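Local coordinates for protein Xaa-Pro aminopeptidase (Thermococcus sibiricus MM 739, PDB 4RGZ) that probably acts as a zinc-dependent prolidase or aminopeptidase of the M24B family, cleaving peptide bonds next to proline, at residues Pro197-Gly202 / Asp221-Asp226; Lys171-Leu176 / Ser213-Arg218. All coordinates share one frame; numbering follows the deposited sequence.

Contact 1 (Pro197-Gly202 / Asp221-Asp226); sequences PIVASG and DVVIFD. With ZN (zinc ion), chain E.
I198 and D226 pair at one end of an antiparallel ladder, and G202 meets V222 near the other. The axes of strands 198-201 and 222-226 come within 4.7 Å, with 170° between their directions. I198 N gives a nearly straight bond to D226 O at 2.8 Å, and D226 N returns one to I198 O. A200 and I224 form the next hydrogen-bonded pair, with A200 N to I224 O at 2.9 Å. G202 N closes the ladder on V222 O. Between these pairs, V199 lies opposite F225 and S201 opposite V223 as non-hydrogen-bonded pairs. There the CA hydrogens point at carbonyl oxygens, as from F225 CA to I198 O at 3.3 Å.

Apolar contacts lie on the face of V199, S201, V223 and F225. V199 CG1 and V223 CG1 meet at 3.8 Å. V223 CG2 lies against S201 CB. The F225 ring leads away from strand 198-201 and meets F163. Helix 173-185 packs on V199 through L176 and A177.

Polar side chains mark both ends. D221 OD1 lies 3.3 Å from G202 CA and forms a salt bridge with R215, while D221 OD2 accepts from R218 N. G202 has a positive phi (50°), a backbone shape glycine adopts readily. At the other end, D226 has CG anti to its backbone N (chi1 -174°), which sets the carboxylate alongside I198. I198 CD1 is 4.0 Å from D226 OD2, while D226 OD1 binds zinc at 2.1 Å. R342 forms a salt bridge with OD2. A water, D237 and E344 also bind this zinc. The ladder thus carries a metal ligand into the zinc site of the pita-bread fold of M24 metallopeptidases.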
# COMPACT_ATOMS: atom_id res chain seq x y z
N PRO A 197 -9.90 -1.50 -7.04
CA PRO A 197 -10.74 -1.24 -8.22
C PRO A 197 -11.45 0.10 -8.13
O PRO A 197 -11.76 0.57 -7.02
CB PRO A 197 -11.79 -2.34 -8.16
CG PRO A 197 -11.09 -3.43 -7.44
CD PRO A 197 -10.18 -2.80 -6.44
N ILE A 198 -11.69 0.70 -9.29
CA ILE A 198 -12.43 1.94 -9.43
C ILE A 198 -13.73 1.73 -10.20
O ILE A 198 -13.75 1.24 -11.34
CB ILE A 198 -11.62 2.97 -10.23
CG1 ILE A 198 -10.27 3.28 -9.56
CG2 ILE A 198 -12.42 4.24 -10.42
CD1 ILE A 198 -9.20 3.73 -10.58
N VAL A 199 -14.82 2.12 -9.59
CA VAL A 199 -16.10 2.11 -10.25
C VAL A 199 -16.65 3.53 -10.14
O VAL A 199 -16.75 4.11 -9.04
CB VAL A 199 -17.04 1.09 -9.59
CG1 VAL A 199 -18.34 0.98 -10.36
CG2 VAL A 199 -16.38 -0.27 -9.53
N ALA A 200 -16.99 4.11 -11.28
CA ALA A 200 -17.45 5.50 -11.33
C ALA A 200 -18.70 5.60 -12.20
O ALA A 200 -18.63 5.37 -13.43
CB ALA A 200 -16.32 6.41 -11.83
N SER A 201 -19.83 5.95 -11.57
CA SER A 201 -21.13 5.87 -12.22
C SER A 201 -21.76 7.24 -12.45
O SER A 201 -21.63 8.13 -11.60
CB SER A 201 -22.08 4.99 -11.42
OG SER A 201 -22.40 5.60 -10.19
N GLY A 202 -22.48 7.40 -13.56
CA GLY A 202 -23.10 8.66 -13.91
C GLY A 202 -22.10 9.79 -13.81
O GLY A 202 -21.01 9.69 -14.38
N ASP A 221 -27.42 5.52 -16.26
CA ASP A 221 -26.03 5.74 -15.85
C ASP A 221 -25.04 5.11 -16.78
O ASP A 221 -25.16 3.91 -17.08
CB ASP A 221 -25.78 5.02 -14.52
CG ASP A 221 -26.06 5.88 -13.32
OD1 ASP A 221 -26.03 7.12 -13.48
OD2 ASP A 221 -26.31 5.29 -12.23
N VAL A 222 -24.03 5.85 -17.22
CA VAL A 222 -22.85 5.18 -17.73
C VAL A 222 -21.88 4.91 -16.58
O VAL A 222 -21.72 5.71 -15.67
CB VAL A 222 -22.21 5.83 -18.95
CG1 VAL A 222 -22.89 7.11 -19.34
CG2 VAL A 222 -20.71 5.99 -18.81
N VAL A 223 -21.29 3.72 -16.61
CA VAL A 223 -20.47 3.23 -15.53
C VAL A 223 -19.16 2.73 -16.07
O VAL A 223 -19.12 1.83 -16.92
CB VAL A 223 -21.16 2.08 -14.77
CG1 VAL A 223 -20.38 1.73 -13.51
CG2 VAL A 223 -22.59 2.46 -14.40
N ILE A 224 -18.11 3.39 -15.61
CA ILE A 224 -16.74 3.07 -15.90
C ILE A 224 -16.24 2.14 -14.81
O ILE A 224 -16.50 2.38 -13.61
CB ILE A 224 -15.90 4.33 -15.83
CG1 ILE A 224 -16.43 5.37 -16.80
CG2 ILE A 224 -14.40 4.04 -16.03
CD1 ILE A 224 -15.55 6.60 -16.89
N PHE A 225 -15.55 1.08 -15.20
CA PHE A 225 -14.88 0.21 -14.22
C PHE A 225 -13.45 -0.18 -14.61
O PHE A 225 -13.17 -0.55 -15.76
CB PHE A 225 -15.76 -0.95 -13.76
CG PHE A 225 -16.34 -1.77 -14.87
CD1 PHE A 225 -17.30 -1.24 -15.73
CD2 PHE A 225 -15.96 -3.11 -15.03
CE1 PHE A 225 -17.85 -2.02 -16.74
CE2 PHE A 225 -16.49 -3.91 -16.05
CZ PHE A 225 -17.45 -3.38 -16.89
N ASP A 226 -12.54 -0.02 -13.66
CA ASP A 226 -11.11 0.04 -13.92
C ASP A 226 -10.47 -0.75 -12.78
O ASP A 226 -10.70 -0.45 -11.60
CB ASP A 226 -10.68 1.51 -13.94
CG ASP A 226 -9.22 1.74 -14.34
OD1 ASP A 226 -8.45 0.77 -14.52
OD2 ASP A 226 -8.84 2.94 -14.50
ZN ZN E . -6.62 1.35 -15.43
O HOH W 1 -5.40 3.04 -15.26

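Contact 2 (Lys171-Leu176 / Ser213-Arg218); sequences KSEREL and SHRKIR
E173 OE2 is gripped by S213 N at 3.0 Å, through its anti lone pair, and by H210 NE2 from the same loop. S213 OG lies near the same oxygen, at most a weak partner. The E173 chain is extended beyond CG, and this brings the carboxylate to S213. CG and I217 CD1 touch on the way. OE1 accepts from the backbone N of S201.

The backbones of the two segments are joined by three bonds. I217 N meets K171 O at 2.8 Å and is almost straight. E173 N donates to R215 O, and R174 N to S213 O. The start of helix 173-185 is a capping box: E175 N donates to S172 OG at 3.1 Å, and S172 N to E175 OE2. In the loop, S213 OG accepts from R215 N, an ST turn.

The R174 chain bends at chi3 (84°), which lays its guanidinium flat over the H214 ring. The centres are 3.9 Å apart and the planes 14° from parallel. R174 CD also sits over this ring face. R174 NH2 bonds to A190 O of the second subunit, and F188 of that subunit meets the H214 ring. With an alanine here, the H214 ring would probably lose the flat group stacked on it, and A190 O of the second subunit would lose this donor. L176 CD2 and I217 CD1 pack at 3.6 Å.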
# COMPACT_ATOMS: atom_id res chain seq x y z
N LYS A 171 -26.99 -1.30 -6.76
CA LYS A 171 -25.76 -1.44 -6.00
C LYS A 171 -24.94 -0.18 -6.07
O LYS A 171 -24.96 0.50 -7.07
CB LYS A 171 -24.98 -2.66 -6.46
CG LYS A 171 -25.67 -3.95 -6.03
CD LYS A 171 -25.14 -5.15 -6.80
CE LYS A 171 -25.92 -6.41 -6.47
NZ LYS A 171 -26.34 -7.13 -7.70
N SER A 172 -24.24 0.12 -4.98
CA SER A 172 -23.33 1.26 -4.91
C SER A 172 -21.99 0.97 -5.59
O SER A 172 -21.48 -0.15 -5.56
CB SER A 172 -23.07 1.64 -3.45
OG SER A 172 -22.21 0.72 -2.79
N GLU A 173 -21.42 2.00 -6.20
CA GLU A 173 -20.01 1.99 -6.60
C GLU A 173 -19.08 1.11 -5.66
O GLU A 173 -18.31 0.29 -6.15
CB GLU A 173 -19.48 3.44 -6.73
CG GLU A 173 -20.28 4.35 -7.64
CD GLU A 173 -19.63 5.73 -7.83
OE1 GLU A 173 -19.97 6.44 -8.84
OE2 GLU A 173 -18.80 6.12 -6.98
N ARG A 174 -19.17 1.29 -4.34
CA ARG A 174 -18.33 0.55 -3.41
C ARG A 174 -18.62 -0.96 -3.44
O ARG A 174 -17.69 -1.75 -3.57
CB ARG A 174 -18.46 1.08 -1.97
CG ARG A 174 -17.67 2.35 -1.69
CD ARG A 174 -18.34 3.23 -0.62
NE ARG A 174 -18.01 2.85 0.75
CZ ARG A 174 -18.72 1.98 1.47
NH1 ARG A 174 -19.81 1.40 0.95
NH2 ARG A 174 -18.34 1.70 2.71
N GLU A 175 -19.89 -1.34 -3.31
CA GLU A 175 -20.29 -2.73 -3.51
C GLU A 175 -19.72 -3.32 -4.80
O GLU A 175 -19.12 -4.37 -4.79
CB GLU A 175 -21.81 -2.85 -3.52
CG GLU A 175 -22.39 -3.40 -2.24
CD GLU A 175 -23.69 -2.72 -1.83
OE1 GLU A 175 -24.11 -2.92 -0.66
OE2 GLU A 175 -24.29 -1.97 -2.66
N LEU A 176 -19.92 -2.64 -5.92
CA LEU A 176 -19.43 -3.15 -7.16
C LEU A 176 -17.90 -3.33 -7.16
O LEU A 176 -17.39 -4.41 -7.52
CB LEU A 176 -19.88 -2.23 -8.24
CG LEU A 176 -21.16 -2.60 -8.99
CD1 LEU A 176 -22.13 -3.56 -8.32
CD2 LEU A 176 -21.85 -1.32 -9.40
N SER A 213 -18.01 5.49 -4.18
CA SER A 213 -18.82 6.03 -3.09
C SER A 213 -20.09 5.20 -2.90
O SER A 213 -20.24 4.16 -3.56
CB SER A 213 -19.16 7.48 -3.38
OG SER A 213 -20.20 7.54 -4.35
N HIS A 214 -20.99 5.68 -2.03
CA HIS A 214 -22.29 5.02 -1.80
C HIS A 214 -23.31 5.22 -2.90
O HIS A 214 -24.40 4.63 -2.89
CB HIS A 214 -22.89 5.43 -0.45
CG HIS A 214 -21.97 5.16 0.73
ND1 HIS A 214 -20.79 5.81 0.91
CD2 HIS A 214 -22.07 4.25 1.77
CE1 HIS A 214 -20.19 5.35 2.02
NE2 HIS A 214 -20.96 4.38 2.54
N ARG A 215 -22.97 6.05 -3.88
CA ARG A 215 -23.89 6.33 -4.94
C ARG A 215 -24.35 5.03 -5.60
O ARG A 215 -23.52 4.25 -6.06
CB ARG A 215 -23.23 7.26 -5.95
CG ARG A 215 -24.15 7.64 -7.09
CD ARG A 215 -23.40 8.39 -8.20
NE ARG A 215 -24.34 8.90 -9.21
CZ ARG A 215 -25.02 8.12 -10.05
NH1 ARG A 215 -24.83 6.80 -10.06
NH2 ARG A 215 -25.87 8.65 -10.90
N LYS A 216 -25.65 4.78 -5.66
CA LYS A 216 -26.16 3.60 -6.34
C LYS A 216 -26.23 3.72 -7.87
O LYS A 216 -26.59 4.77 -8.42
CB LYS A 216 -27.49 3.18 -5.77
CG LYS A 216 -27.37 2.35 -4.50
CD LYS A 216 -28.55 2.58 -3.59
CE LYS A 216 -28.71 1.50 -2.52
NZ LYS A 216 -27.70 1.66 -1.44
N ILE A 217 -25.86 2.64 -8.55
CA ILE A 217 -25.99 2.55 -9.99
C ILE A 217 -27.47 2.41 -10.32
O ILE A 217 -28.16 1.59 -9.71
CB ILE A 217 -25.16 1.38 -10.57
CG1 ILE A 217 -23.75 1.87 -10.91
CG2 ILE A 217 -25.78 0.80 -11.83
CD1 ILE A 217 -22.84 2.08 -9.72
N ARG A 218 -27.95 3.22 -11.27
CA ARG A 218 -29.36 3.21 -11.66
C ARG A 218 -29.48 3.36 -13.17
O ARG A 218 -28.50 3.69 -13.84
CB ARG A 218 -30.16 4.33 -10.93
CG ARG A 218 -29.96 5.72 -11.55
CD ARG A 218 -30.02 6.88 -10.56
NE ARG A 218 -28.87 6.89 -9.65
CZ ARG A 218 -28.76 7.66 -8.57
NH1 ARG A 218 -29.72 8.53 -8.26
NH2 ARG A 218 -27.68 7.57 -7.80

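How the contacts relate
From the N terminus the chain first passes 171-176, at the start of helix 173-185, and then strand 198-201. The loop 213-218 follows, and strand 222-231 comes last. Contact 2 closes the span from the helix start to that loop. Contact 1 closes the shorter span between the two strands. The two closures cross, since 197-202 lies inside the span of contact 2 and 221-226 lies beyond it. Their centres are about 9 Å apart. Side chains of contact 2 reach the S201 and D221 end of contact 1, where I217 packs on S201. Helix start, loop and zinc-bearing sheet are thereby joined within the metallopeptidase domain.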